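Local atomic coordinates of SusD superfamily protein (Bacteroides thetaiotaomicron VPI-5482, PDB entry 3HDX), a protein that probably binds polysaccharide at the outer membrane for carbohydrate uptake, as a homologue of the starch-binding protein SusD. Residues A[359-365]-A[423-429]; A[230-235]-A[255-259]. All coordinates share one frame; numbering follows the deposited sequence. Where two conformers were deposited one is given.

Overall arrangement
Both contacts are largely buried in the single chain; the centre of contact 1 lies about 7 Å from the centre of the chain, that of contact 2 about 14 Å, and it is the deeper one that carries the charge network. Contact 1 joins the strand-to-helix junction 359-365 to the loop 423-429 through an arginine, its glutamates and an aromatic pair. Contact 2 brings together 230-235 and 255-259, the loops before and after helix 237-241 in the chain, by one serine, three waters, an alanine and two isoleucines; K233 is exposed to solvent. The two meet where T361 N approaches L259 O at 3.2 Å in a small antiparallel sheet, and where E364 OE2 receives T235 N at 2.8 Å.

Contact 1: A[359-365]-A[423-429]; sequences VFTRLED and ELMGEGW
A buried salt-bridge network, centred on R362 at the N-cap position of helix 363-376, joins this strand-to-helix junction to the loop after helix 409-423. R362 meets E427 side-on: NE donates to OE1 of E427 at 2.8 Å, almost straight at 178°, and NH2 of R362 reaches OE2 of E427 at 2.8 Å. Both oxygens use their syn lone pairs, and the two flat groups are nearly coplanar. The guanidinium end grips E423 differently, NH1 and NH2 of R362 converging on OE2 of E423 at 2.9 and 3.1 Å. Here the planes are turned 64° apart: NH1 meets the anti lone pair, while NH2 comes from above the carboxylate plane. L424 CD2 lies over one guanidinium face. Arginine suits this place because its in-plane N-H groups can serve two carboxylates at once. The acids have further partners, K337 for E427 and both R394 and R311 for E423, while E364, weakly bonded to R362, also accepts from T235.

Beside the network, D365 OD1 lies over one face of the W429 indole; D365 OD2 takes the T361 OG1 hydroxyl at 2.6 Å, and R420 and H205 also bind this carboxylate. F360 CG stands anti to the backbone N (chi1 177°), turning its ring back to meet the indole obliquely, CZ of F360 3.8 Å from CH2 of W429. A weak hydrogen bond runs from W429 NE1 to F360 O at 2.9 Å; water 3 connects F360 O to E427 O. L424 to E427 form a type II beta turn that presents E427 to the arginine; glycine fits its third position because a side chain on G426 would press on the preceding carbonyl O. The whole is a buried salt-bridge network tying the N-terminus of helix 363-376 to the loop between helices 409-423 and 430-441, in the helix-rich SusD family region.

Contact 2: A[230-235]-A[255-259]; sequences INAKYT and GSRIL. With EDO (1,2-ethanediol), chain I.
S256 OG accepts the backbone N-H of K233 at 3.0 Å (150°), joining the loops before and after helix 237-241 in the chain, just before a classic beta bulge in which I258 and L259 both face T361. The serine's chi1 of -63° sets OG beside its own backbone N and within reach of the K233 amide; water 4 also bridges OG to N231 O, and water 6 bridges it to T235 OG1. A small hydroxyl suits this place, since it can serve a backbone amide and two waters within a tight approach: the CA atoms of A232 and S256 are 4.0 Å apart. An alanine in place of S256 would probably leave the K233 amide without its acceptor and the two waters less firmly held. G255 also fits closely, as any CB there would clash with N231 O. A232 CB, small enough for this approach, meets I258 CG1 at 4.0 Å, and I230 CD1 touches the same carbon at 4.1 Å, the two isoleucines crossing at about a right angle. Farther out, L363 and T361 back I258, and T235 N donates to E364. On the bulge side, a 1,2-ethanediol, probably from the crystallisation liquor, donates from O2 to R257 O at 2.8 Å.

Contact 1: A[359-365]-A[423-429]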
# COMPACT_ATOMS: atom_id res chain seq x y z
N VAL A 359 5.20 3.17 1.26
CA VAL A 359 4.16 4.20 1.41
C VAL A 359 2.88 3.61 0.87
O VAL A 359 2.65 3.55 -0.34
CB VAL A 359 4.52 5.50 0.74
CG1 VAL A 359 3.35 6.51 0.89
CG2 VAL A 359 5.88 6.06 1.29
N PHE A 360 2.05 3.11 1.79
CA PHE A 360 0.78 2.55 1.38
C PHE A 360 -0.13 3.63 0.83
O PHE A 360 -0.77 3.43 -0.19
CB PHE A 360 0.12 1.75 2.49
CG PHE A 360 -1.22 1.23 2.11
CD1 PHE A 360 -1.36 0.11 1.27
CD2 PHE A 360 -2.38 1.88 2.52
CE1 PHE A 360 -2.67 -0.34 0.91
CE2 PHE A 360 -3.63 1.41 2.14
CZ PHE A 360 -3.76 0.34 1.33
N THR A 361 -0.21 4.75 1.54
CA THR A 361 -1.03 5.87 1.12
C THR A 361 -0.50 7.20 1.62
O THR A 361 0.30 7.30 2.55
CB THR A 361 -2.51 5.68 1.53
OG1 THR A 361 -3.34 6.66 0.87
CG2 THR A 361 -2.72 5.74 3.04
N ARG A 362 -0.99 8.21 0.95
CA ARG A 362 -0.65 9.60 1.13
C ARG A 362 -1.80 10.43 0.56
O ARG A 362 -2.69 9.89 -0.12
CB ARG A 362 0.69 9.94 0.46
CG ARG A 362 0.78 9.59 -1.03
CD ARG A 362 2.25 9.70 -1.47
NE ARG A 362 2.49 9.34 -2.88
CZ ARG A 362 2.44 10.18 -3.90
NH1 ARG A 362 2.06 11.44 -3.75
NH2 ARG A 362 2.74 9.75 -5.11
N LEU A 363 -1.77 11.74 0.79
CA LEU A 363 -2.90 12.59 0.40
C LEU A 363 -3.29 12.51 -1.07
O LEU A 363 -4.48 12.54 -1.41
CB LEU A 363 -2.76 14.06 0.83
CG LEU A 363 -3.22 14.32 2.27
CD1 LEU A 363 -2.85 15.74 2.71
CD2 LEU A 363 -4.69 14.07 2.47
N GLU A 364 -2.31 12.36 -1.95
CA GLU A 364 -2.62 12.32 -3.39
C GLU A 364 -3.45 11.08 -3.74
O GLU A 364 -4.36 11.13 -4.59
CB GLU A 364 -1.35 12.38 -4.26
CG GLU A 364 -0.57 13.72 -4.21
CD GLU A 364 0.29 13.94 -2.99
OE1 GLU A 364 0.34 13.05 -2.08
OE2 GLU A 364 0.95 14.99 -2.96
N ASP A 365 -3.10 9.95 -3.12
CA ASP A 365 -3.86 8.70 -3.29
C ASP A 365 -5.32 8.90 -2.86
O ASP A 365 -6.25 8.63 -3.63
CB ASP A 365 -3.23 7.54 -2.54
CG ASP A 365 -4.14 6.32 -2.47
OD1 ASP A 365 -4.73 5.95 -3.52
OD2 ASP A 365 -4.29 5.75 -1.35
N GLU A 423 0.90 9.28 -10.90
CA GLU A 423 1.26 9.75 -9.57
C GLU A 423 1.77 8.70 -8.65
O GLU A 423 2.74 8.94 -7.94
CB GLU A 423 0.03 10.46 -8.94
CG GLU A 423 0.29 11.07 -7.59
CD GLU A 423 1.39 12.15 -7.59
OE1 GLU A 423 1.60 12.77 -8.65
OE2 GLU A 423 1.98 12.38 -6.49
N LEU A 424 1.16 7.52 -8.70
CA LEU A 424 1.47 6.46 -7.76
C LEU A 424 2.38 5.38 -8.34
O LEU A 424 2.56 4.30 -7.74
CB LEU A 424 0.15 5.86 -7.21
CG LEU A 424 -0.86 6.85 -6.61
CD1 LEU A 424 -2.22 6.20 -6.32
CD2 LEU A 424 -0.28 7.47 -5.33
N MSE A 425 3.01 5.67 -9.47
CA MSE A 425 3.91 4.72 -10.14
C MSE A 425 5.01 4.27 -9.15
O MSE A 425 5.67 5.09 -8.52
CB MSE A 425 4.50 5.38 -11.38
CG MSE A 425 5.33 4.44 -12.27
SE MSE A 425 5.82 5.28 -13.93
CE MSE A 425 4.17 5.25 -14.90
N GLY A 426 5.17 2.96 -9.02
CA GLY A 426 6.14 2.41 -8.11
C GLY A 426 5.75 2.34 -6.63
O GLY A 426 6.59 1.97 -5.78
N GLU A 427 4.48 2.66 -6.33
CA GLU A 427 3.97 2.64 -4.95
C GLU A 427 2.99 1.50 -4.64
O GLU A 427 2.29 1.53 -3.62
CB GLU A 427 3.40 3.99 -4.58
CG GLU A 427 4.42 5.12 -4.66
CD GLU A 427 3.84 6.47 -4.40
OE1 GLU A 427 3.04 6.67 -3.44
OE2 GLU A 427 4.20 7.40 -5.17
N GLY A 428 2.97 0.48 -5.50
CA GLY A 428 2.18 -0.72 -5.25
C GLY A 428 0.70 -0.63 -5.51
O GLY A 428 -0.07 -1.46 -5.02
N TRP A 429 0.29 0.31 -6.37
CA TRP A 429 -1.13 0.57 -6.69
C TRP A 429 -1.66 0.11 -8.03
O TRP A 429 -2.83 -0.25 -8.11
CB TRP A 429 -1.44 2.08 -6.55
CG TRP A 429 -1.59 2.48 -5.13
CD1 TRP A 429 -0.77 3.25 -4.38
CD2 TRP A 429 -2.67 2.09 -4.30
NE1 TRP A 429 -1.25 3.35 -3.08
CE2 TRP A 429 -2.42 2.64 -2.99
CE3 TRP A 429 -3.81 1.28 -4.50
CZ2 TRP A 429 -3.25 2.38 -1.91
CZ3 TRP A 429 -4.66 1.07 -3.43
CH2 TRP A 429 -4.37 1.61 -2.15
O HOH W 1 1.01 5.29 -2.02
O HOH W 2 4.83 2.02 -1.39
O HOH W 3 0.24 1.04 -1.69

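Contact 2: A[230-235]-A[255-259]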
# COMPACT_ATOMS: atom_id res chain seq x y z
N ILE A 230 -2.59 15.19 11.59
CA ILE A 230 -1.45 14.27 11.56
C ILE A 230 -0.24 14.87 10.85
O ILE A 230 0.77 14.19 10.63
CB ILE A 230 -1.85 12.92 10.91
CG1 ILE A 230 -2.17 13.06 9.41
CG2 ILE A 230 -3.05 12.28 11.63
CD1 ILE A 230 -2.24 11.72 8.68
N ASN A 231 -0.36 16.15 10.47
CA ASN A 231 0.67 16.85 9.71
C ASN A 231 0.94 16.23 8.32
O ASN A 231 2.08 16.12 7.90
CB ASN A 231 1.98 16.99 10.52
CG ASN A 231 2.91 18.05 9.94
OD1 ASN A 231 2.46 19.09 9.46
ND2 ASN A 231 4.21 17.78 10.01
N ALA A 232 -0.13 15.78 7.67
CA ALA A 232 -0.06 15.23 6.32
C ALA A 232 -0.37 16.35 5.32
O ALA A 232 -1.32 17.13 5.50
CB ALA A 232 -1.03 14.06 6.13
N LYS A 233 0.43 16.40 4.27
CA LYS A 233 0.35 17.43 3.23
C LYS A 233 0.45 16.81 1.86
O LYS A 233 0.75 15.62 1.71
CB LYS A 233 1.53 18.40 3.42
CG LYS A 233 1.57 19.10 4.79
CD LYS A 233 2.79 19.97 5.00
CE LYS A 233 2.77 20.66 6.36
NZ LYS A 233 4.01 21.45 6.55
N TYR A 234 0.20 17.64 0.85
CA TYR A 234 0.50 17.29 -0.52
C TYR A 234 2.00 17.53 -0.71
O TYR A 234 2.56 18.54 -0.23
CB TYR A 234 -0.33 18.12 -1.50
CG TYR A 234 -1.81 17.79 -1.42
CD1 TYR A 234 -2.35 16.70 -2.09
CD2 TYR A 234 -2.68 18.58 -0.65
CE1 TYR A 234 -3.70 16.42 -2.03
CE2 TYR A 234 -4.05 18.31 -0.59
CZ TYR A 234 -4.55 17.21 -1.30
OH TYR A 234 -5.87 16.93 -1.18
N THR A 235 2.64 16.62 -1.41
CA THR A 235 4.09 16.60 -1.55
C THR A 235 4.50 17.14 -2.94
O THR A 235 3.91 16.77 -3.97
CB THR A 235 4.63 15.17 -1.31
OG1 THR A 235 4.22 14.69 -0.02
CG2 THR A 235 6.16 15.09 -1.43
N GLY A 255 5.33 13.01 8.00
CA GLY A 255 3.92 12.99 8.37
C GLY A 255 2.97 12.78 7.19
O GLY A 255 1.82 12.39 7.37
N SER A 256 3.47 13.06 5.99
CA SER A 256 2.71 12.86 4.78
C SER A 256 2.57 11.40 4.36
O SER A 256 1.76 11.09 3.46
CB SER A 256 3.26 13.74 3.66
OG SER A 256 3.11 15.13 3.99
N ARG A 257 3.32 10.51 5.02
CA ARG A 257 3.09 9.04 4.86
C ARG A 257 1.90 8.72 5.78
O ARG A 257 2.08 8.51 6.99
CB ARG A 257 4.31 8.23 5.20
CG ARG A 257 5.52 8.52 4.37
CD ARG A 257 6.59 7.47 4.58
NE ARG A 257 7.12 7.48 5.94
CZ ARG A 257 8.22 8.12 6.38
NH1 ARG A 257 8.96 8.91 5.59
NH2 ARG A 257 8.58 7.99 7.66
N ILE A 258 0.69 8.78 5.24
CA ILE A 258 -0.53 8.54 6.03
C ILE A 258 -0.52 7.12 6.61
O ILE A 258 -0.91 6.93 7.76
CB ILE A 258 -1.80 8.83 5.21
CG1 ILE A 258 -1.85 10.32 4.87
CG2 ILE A 258 -3.10 8.39 5.98
CD1 ILE A 258 -2.99 10.68 3.94
N LEU A 259 -0.06 6.16 5.79
CA LEU A 259 0.17 4.78 6.23
C LEU A 259 1.39 4.26 5.50
O LEU A 259 1.44 4.25 4.25
CB LEU A 259 -1.07 3.89 5.97
CG LEU A 259 -1.15 2.54 6.70
CD1 LEU A 259 -2.59 2.02 6.57
CD2 LEU A 259 -0.19 1.50 6.22
C1 EDO I . 2.39 4.69 9.83
O1 EDO I . 1.57 3.89 9.04
C2 EDO I . 2.35 6.11 9.40
O2 EDO I . 3.12 6.25 8.20
O HOH W 4 4.21 16.48 6.30
O HOH W 5 -0.08 12.92 2.74
O HOH W 6 4.53 16.33 2.15